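Local coordinates for protein pectate lyase (Cellvibrio cellulosa, PDB 1GXM) that cleaves polygalacturonate (pectate) by anti-beta-elimination, these residues belonging to the catalytic module of a family 10 polysaccharide lyase, at residues L116-P121 with G125-A130; C193-A198 with K204-Y209. All coordinates share one frame; numbering follows the deposited sequence. Where two conformers were deposited one is given.

Contact 1: residues L116-P121 with G125-A130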
loop_
_atom_site.group_PDB
_atom_site.type_symbol
_atom_site.label_atom_id
_atom_site.label_comp_id
_atom_site.label_asym_id
_atom_site.label_seq_id
_atom_site.Cartn_x
_atom_site.Cartn_y
_atom_site.Cartn_z
ATOM N N LEU A 116 -6.094 6.626 5.913
ATOM C CA LEU A 116 -7.092 5.658 5.469
ATOM C C LEU A 116 -7.014 4.414 6.328
ATOM O O LEU A 116 -5.945 3.820 6.461
ATOM C CB LEU A 116 -6.873 5.258 4.010
ATOM C CG LEU A 116 -6.950 6.417 3.011
ATOM C CD1 LEU A 116 -6.736 5.915 1.618
ATOM C CD2 LEU A 116 -8.286 7.058 3.066
ATOM N N PRO A 117 -8.137 4.000 6.894
ATOM C CA PRO A 117 -8.192 2.793 7.709
ATOM C C PRO A 117 -8.270 1.559 6.852
ATOM O O PRO A 117 -8.575 1.600 5.671
ATOM C CB PRO A 117 -9.491 2.975 8.480
ATOM C CG PRO A 117 -10.359 3.698 7.524
ATOM C CD PRO A 117 -9.458 4.658 6.810
ATOM N N GLN A 118 -7.989 0.426 7.462
ATOM C CA GLN A 118 -8.065 -0.845 6.779
ATOM C C GLN A 118 -9.496 -1.258 6.456
ATOM O O GLN A 118 -9.747 -1.819 5.411
ATOM C CB GLN A 118 -7.386 -1.914 7.611
ATOM C CG GLN A 118 -7.152 -3.200 6.870
ATOM C CD GLN A 118 -6.556 -4.284 7.755
ATOM O OE1 GLN A 118 -5.492 -4.855 7.441
ATOM N NE2 GLN A 118 -7.225 -4.589 8.823
ATOM N N PHE A 119 -10.393 -1.045 7.401
ATOM C CA PHE A 119 -11.804 -1.342 7.254
ATOM C C PHE A 119 -12.587 -0.095 7.600
ATOM O O PHE A 119 -12.234 0.629 8.536
ATOM C CB PHE A 119 -12.257 -2.439 8.209
ATOM C CG PHE A 119 -11.915 -3.816 7.773
ATOM C CD1 PHE A 119 -10.639 -4.303 7.960
ATOM C CD2 PHE A 119 -12.862 -4.638 7.215
ATOM C CE1 PHE A 119 -10.315 -5.571 7.580
ATOM C CE2 PHE A 119 -12.533 -5.927 6.847
ATOM C CZ PHE A 119 -11.266 -6.383 7.019
ATOM N N TYR A 120 -13.694 0.102 6.898
ATOM C CA TYR A 120 -14.552 1.240 7.146
ATOM C C TYR A 120 -15.982 0.864 6.786
ATOM O O TYR A 120 -16.168 0.281 5.736
ATOM C CB TYR A 120 -14.124 2.421 6.295
ATOM C CG TYR A 120 -14.865 3.661 6.700
ATOM C CD1 TYR A 120 -14.504 4.361 7.843
ATOM C CD2 TYR A 120 -15.962 4.108 5.975
ATOM C CE1 TYR A 120 -15.202 5.488 8.253
ATOM C CE2 TYR A 120 -16.660 5.252 6.374
ATOM C CZ TYR A 120 -16.271 5.921 7.511
ATOM O OH TYR A 120 -16.956 7.048 7.902
ATOM N N PRO A 121 -17.009 1.220 7.577
ATOM C CA PRO A 121 -16.923 1.853 8.888
ATOM C C PRO A 121 -15.966 1.131 9.818
ATOM O O PRO A 121 -15.732 -0.071 9.697
ATOM C CB PRO A 121 -18.366 1.786 9.393
ATOM C CG PRO A 121 -19.130 1.907 8.127
ATOM C CD PRO A 121 -18.404 1.039 7.145
ATOM N N GLY A 125 -9.891 -1.724 16.944
ATOM C CA GLY A 125 -8.598 -2.353 16.942
ATOM C C GLY A 125 -7.713 -1.807 15.847
ATOM O O GLY A 125 -7.929 -0.709 15.324
ATOM N N TYR A 126 -6.722 -2.604 15.463
ATOM C CA TYR A 126 -5.670 -2.093 14.607
ATOM C C TYR A 126 -6.162 -1.761 13.214
ATOM O O TYR A 126 -5.559 -0.991 12.527
ATOM C CB TYR A 126 -4.486 -3.043 14.532
ATOM C CG TYR A 126 -4.740 -4.301 13.717
ATOM C CD1 TYR A 126 -4.615 -4.285 12.345
ATOM C CD2 TYR A 126 -5.056 -5.507 14.317
ATOM C CE1 TYR A 126 -4.819 -5.413 11.590
ATOM C CE2 TYR A 126 -5.277 -6.660 13.573
ATOM C CZ TYR A 126 -5.149 -6.586 12.191
ATOM O OH TYR A 126 -5.346 -7.693 11.400
ATOM N N SER A 127 -7.280 -2.344 12.812
ATOM C CA SER A 127 -7.885 -2.022 11.535
ATOM C C SER A 127 -8.238 -0.553 11.373
ATOM O O SER A 127 -8.374 -0.094 10.264
ATOM C CB SER A 127 -9.116 -2.914 11.310
ATOM O OG SER A 127 -8.667 -4.199 10.945
ATOM N N ASP A 128 -8.402 0.163 12.476
ATOM C CA ASP A 128 -8.739 1.587 12.419
ATOM C C ASP A 128 -7.533 2.451 12.074
ATOM O O ASP A 128 -7.687 3.617 11.720
ATOM C CB ASP A 128 -9.256 2.067 13.779
ATOM C CG ASP A 128 -10.597 1.530 14.140
ATOM O OD1 ASP A 128 -11.197 0.732 13.386
ATOM O OD2 ASP A 128 -11.090 1.867 15.240
ATOM N N HIS A 129 -6.328 1.914 12.255
ATOM C CA HIS A 129 -5.130 2.694 12.034
ATOM C C HIS A 129 -4.975 3.070 10.574
ATOM O O HIS A 129 -5.536 2.417 9.698
ATOM C CB HIS A 129 -3.879 1.948 12.478
ATOM C CG HIS A 129 -3.811 1.694 13.944
ATOM N ND1 HIS A 129 -4.214 2.622 14.882
ATOM C CD2 HIS A 129 -3.380 0.614 14.632
ATOM C CE1 HIS A 129 -4.029 2.112 16.087
ATOM N NE2 HIS A 129 -3.516 0.900 15.964
ATOM N N ALA A 130 -4.210 4.125 10.314
ATOM C CA ALA A 130 -3.723 4.400 8.972
ATOM C C ALA A 130 -2.965 3.153 8.525
ATOM O O ALA A 130 -1.982 2.750 9.148
ATOM C CB ALA A 130 -2.785 5.598 8.979
HETATM O O HOH W 1 -4.126 -7.212 8.775
HETATM O O HOH W 2 -7.728 -7.045 9.837
HETATM O O HOH W 3 -11.603 -0.498 11.066
#

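Contact 2: residues C193-A198 with K204-Y209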
loop_
_atom_site.group_PDB
_atom_site.type_symbol
_atom_site.label_atom_id
_atom_site.label_comp_id
_atom_site.label_asym_id
_atom_site.label_seq_id
_atom_site.Cartn_x
_atom_site.Cartn_y
_atom_site.Cartn_z
ATOM N N CYS A 193 6.046 2.796 9.311
ATOM C CA CYS A 193 5.549 1.539 9.838
ATOM C C CYS A 193 4.425 1.050 8.952
ATOM O O CYS A 193 3.822 1.796 8.217
ATOM C CB CYS A 193 5.036 1.761 11.271
ATOM S SG CYS A 193 4.763 0.254 12.191
ATOM N N ALA A 194 4.112 -0.232 9.040
ATOM C CA ALA A 194 3.009 -0.767 8.257
ATOM C C ALA A 194 1.675 -0.170 8.675
ATOM O O ALA A 194 0.736 -0.163 7.908
ATOM C CB ALA A 194 2.956 -2.252 8.321
ATOM N N GLN A 195 1.598 0.336 9.892
ATOM C CA GLN A 195 0.410 1.032 10.331
ATOM C C GLN A 195 0.811 2.091 11.340
ATOM O O GLN A 195 1.752 1.901 12.105
ATOM C CB GLN A 195 -0.657 0.087 10.881
ATOM C CG GLN A 195 -0.194 -0.837 11.943
ATOM C CD GLN A 195 0.722 -1.945 11.452
ATOM O OE1 GLN A 195 0.438 -2.581 10.424
ATOM N NE2 GLN A 195 1.771 -2.220 12.194
ATOM N N HIS A 196 0.087 3.212 11.297
ATOM C CA HIS A 196 0.323 4.364 12.161
ATOM C C HIS A 196 -0.996 4.831 12.728
ATOM O O HIS A 196 -2.051 4.594 12.153
ATOM C CB HIS A 196 0.914 5.537 11.382
ATOM C CG HIS A 196 2.352 5.392 11.014
ATOM N ND1 HIS A 196 3.330 6.173 11.578
ATOM C CD2 HIS A 196 2.984 4.569 10.140
ATOM C CE1 HIS A 196 4.505 5.846 11.062
ATOM N NE2 HIS A 196 4.320 4.877 10.182
ATOM N N GLY A 197 -0.923 5.569 13.824
ATOM C CA GLY A 197 -2.132 6.098 14.430
ATOM C C GLY A 197 -2.774 7.100 13.502
ATOM O O GLY A 197 -2.126 8.001 12.991
ATOM N N ALA A 198 -4.065 6.934 13.276
ATOM C CA ALA A 198 -4.786 7.794 12.377
ATOM C C ALA A 198 -4.765 9.230 12.838
ATOM O O ALA A 198 -4.766 10.137 12.017
ATOM C CB ALA A 198 -6.207 7.313 12.240
ATOM N N LYS A 204 2.294 1.999 15.072
ATOM C CA LYS A 204 1.432 1.121 15.848
ATOM C C LYS A 204 1.714 -0.335 15.524
ATOM O O LYS A 204 2.328 -0.662 14.505
ATOM C CB LYS A 204 -0.044 1.378 15.526
ATOM C CG LYS A 204 -0.483 2.788 15.780
ATOM C CD LYS A 204 -0.467 3.192 17.247
ATOM C CE LYS A 204 -0.892 4.612 17.380
ATOM N NZ LYS A 204 -0.854 5.100 18.808
ATOM N N LYS A 205 1.247 -1.203 16.399
ATOM C CA LYS A 205 1.207 -2.636 16.152
ATOM C C LYS A 205 -0.039 -2.973 15.332
ATOM O O LYS A 205 -0.981 -2.190 15.233
ATOM C CB LYS A 205 1.098 -3.430 17.457
ATOM C CG LYS A 205 2.094 -3.097 18.549
ATOM C CD LYS A 205 1.879 -3.969 19.802
ATOM C CE LYS A 205 2.630 -3.483 21.037
ATOM N NZ LYS A 205 4.083 -3.724 20.966
ATOM N N ALA A 206 -0.034 -4.167 14.754
ATOM C CA ALA A 206 -1.212 -4.719 14.111
ATOM C C ALA A 206 -1.492 -6.064 14.763
ATOM O O ALA A 206 -1.847 -6.103 15.947
ATOM C CB ALA A 206 -1.080 -4.778 12.602
ATOM N N ARG A 207 -1.285 -7.152 14.031
ATOM C CA ARG A 207 -1.414 -8.474 14.610
ATOM C C ARG A 207 -0.288 -8.705 15.600
ATOM O O ARG A 207 0.608 -7.883 15.743
ATOM C CB ARG A 207 -1.486 -9.530 13.518
ATOM C CG ARG A 207 -2.740 -9.359 12.701
ATOM C CD ARG A 207 -2.846 -10.228 11.499
ATOM N NE ARG A 207 -1.891 -9.822 10.491
ATOM C CZ ARG A 207 -1.842 -10.313 9.262
ATOM N NH1 ARG A 207 -2.716 -11.236 8.888
ATOM N NH2 ARG A 207 -0.925 -9.889 8.409
ATOM N N ALA A 208 -0.349 -9.814 16.310
ATOM C CA ALA A 208 0.564 -10.016 17.431
ATOM C C ALA A 208 2.026 -9.908 17.028
ATOM O O ALA A 208 2.848 -9.414 17.787
ATOM C CB ALA A 208 0.318 -11.349 18.080
ATOM N N TYR A 209 2.320 -10.375 15.826
ATOM C CA TYR A 209 3.693 -10.493 15.346
ATOM C C TYR A 209 4.070 -9.322 14.462
ATOM O O TYR A 209 5.100 -9.361 13.803
ATOM C CB TYR A 209 3.875 -11.841 14.598
ATOM C CG TYR A 209 2.713 -12.143 13.695
ATOM C CD1 TYR A 209 2.641 -11.638 12.401
ATOM C CD2 TYR A 209 1.634 -12.909 14.161
ATOM C CE1 TYR A 209 1.523 -11.882 11.593
ATOM C CE2 TYR A 209 0.534 -13.136 13.365
ATOM C CZ TYR A 209 0.476 -12.614 12.094
ATOM O OH TYR A 209 -0.621 -12.869 11.297
#

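Contact 1: residues L116-P121 with G125-A130
The side-chain amide of Q118 and the hydroxyl of S127 meet between two rings. S127 OG lies 4.1 Å above one face of the Y126 ring, offset toward its rim. Q118 NE2 lies in the plane of the F119 ring, at its edge. With CG anti to the backbone N (chi1 -168°) and the chain extended beyond it, the Q118 amide reaches S127. NE2 and OG are only weakly bonded, and S127 has two deposited conformers, so this link is doubtful. The clearer direct bond is between backbones: Q118 N gives its hydrogen to S127 O at 2.9 Å. P117 adds a CA-H...O contact, CA to H129 O, at 3.3 Å. F119 N is buried here without a partner in the model.

Three waters extend the contact. One donates to Q118 OE1 and bonds Y126 OH at 2.9 Å. A second, weakly bonded by Q118 NE2, also bonds Y126 OH. The third donates to F119 O at 2.8 Å and also to D128 OD1, which accepts from G124 N as well. The contact thus closes a short loop from strand 119-120 to the 3-10 segment 126-128. With three bridges, water carries much of the polar pairing, around one clear backbone bond.

Contact 2: residues C193-A198 with K204-Y209
This is a polar contact between a short strand and the loop that follows it. Strand 195-196 pairs antiparallel with strand 130-131. The chain then turns back and brings K204 beside H196, where it bonds the backbone and side chain of Q195. Two hydrogen bonds join K204 and Q195. K204 N donates to Q195 O at 3.0 Å. In return, Q195 NE2 donates to K204 O at 2.8 Å. The second bond is practically straight at the hydrogen (179°) and leaves in the plane of the Q195 amide. It meets its acceptor from above the carbonyl plane.

Q195 reaches this place by folding back. Its CG sits between the backbone N and the carbonyl carbon (chi1 53°), and the chain bends again at chi2 (-72°). The other end of the amide, OE1, packs against A206 CB at 3.4 Å. C193 SG lies 3.5 Å from K204 O.

K204 packs with its aliphatic part. The chain bends at chi2 and runs alongside G197, with K204 CG 3.4 Å from G197 N and K204 CE 3.5 Å from G197 CA. Its ammonium group goes elsewhere, to a salt bridge with D200 and a hydrogen bond with Q202. Behind the strand, H196 NE2 accepts from C193 N at 2.8 Å, and H196 ND1 is bonded to Y201 O.

The side-chain amide of Q195 thus takes the place of a second backbone donor to K204 O. That straight bond, with OE1 packed on A206 CB, would favour one rotation of the amide. The charge of K204 is met within the intervening loop.

How the contacts relate
Contacts 1 and 2 follow one another along the chain, lie about 10 Å apart between centres, and are both partly buried. Contact 2 joins a short strand to the loop after it; contact 1 joins mainly the residues leading into strand 119-120 to the 3-10 segment 126-128 and the residues just after it. They meet where strand 130-131 pairs with strand 195-196: A130 O and H196 N, 3.0 Å apart, form a probable hydrogen bond. Glycerol, probably from crystallisation, bonds H129 in contact 1 and A198 in contact 2. Their chemistry differs. Contact 1 adds bridging waters to one clear backbone bond, whereas contact 2 has two direct amide bonds across the segments and lysine methylenes, with K205 at its exposed margin.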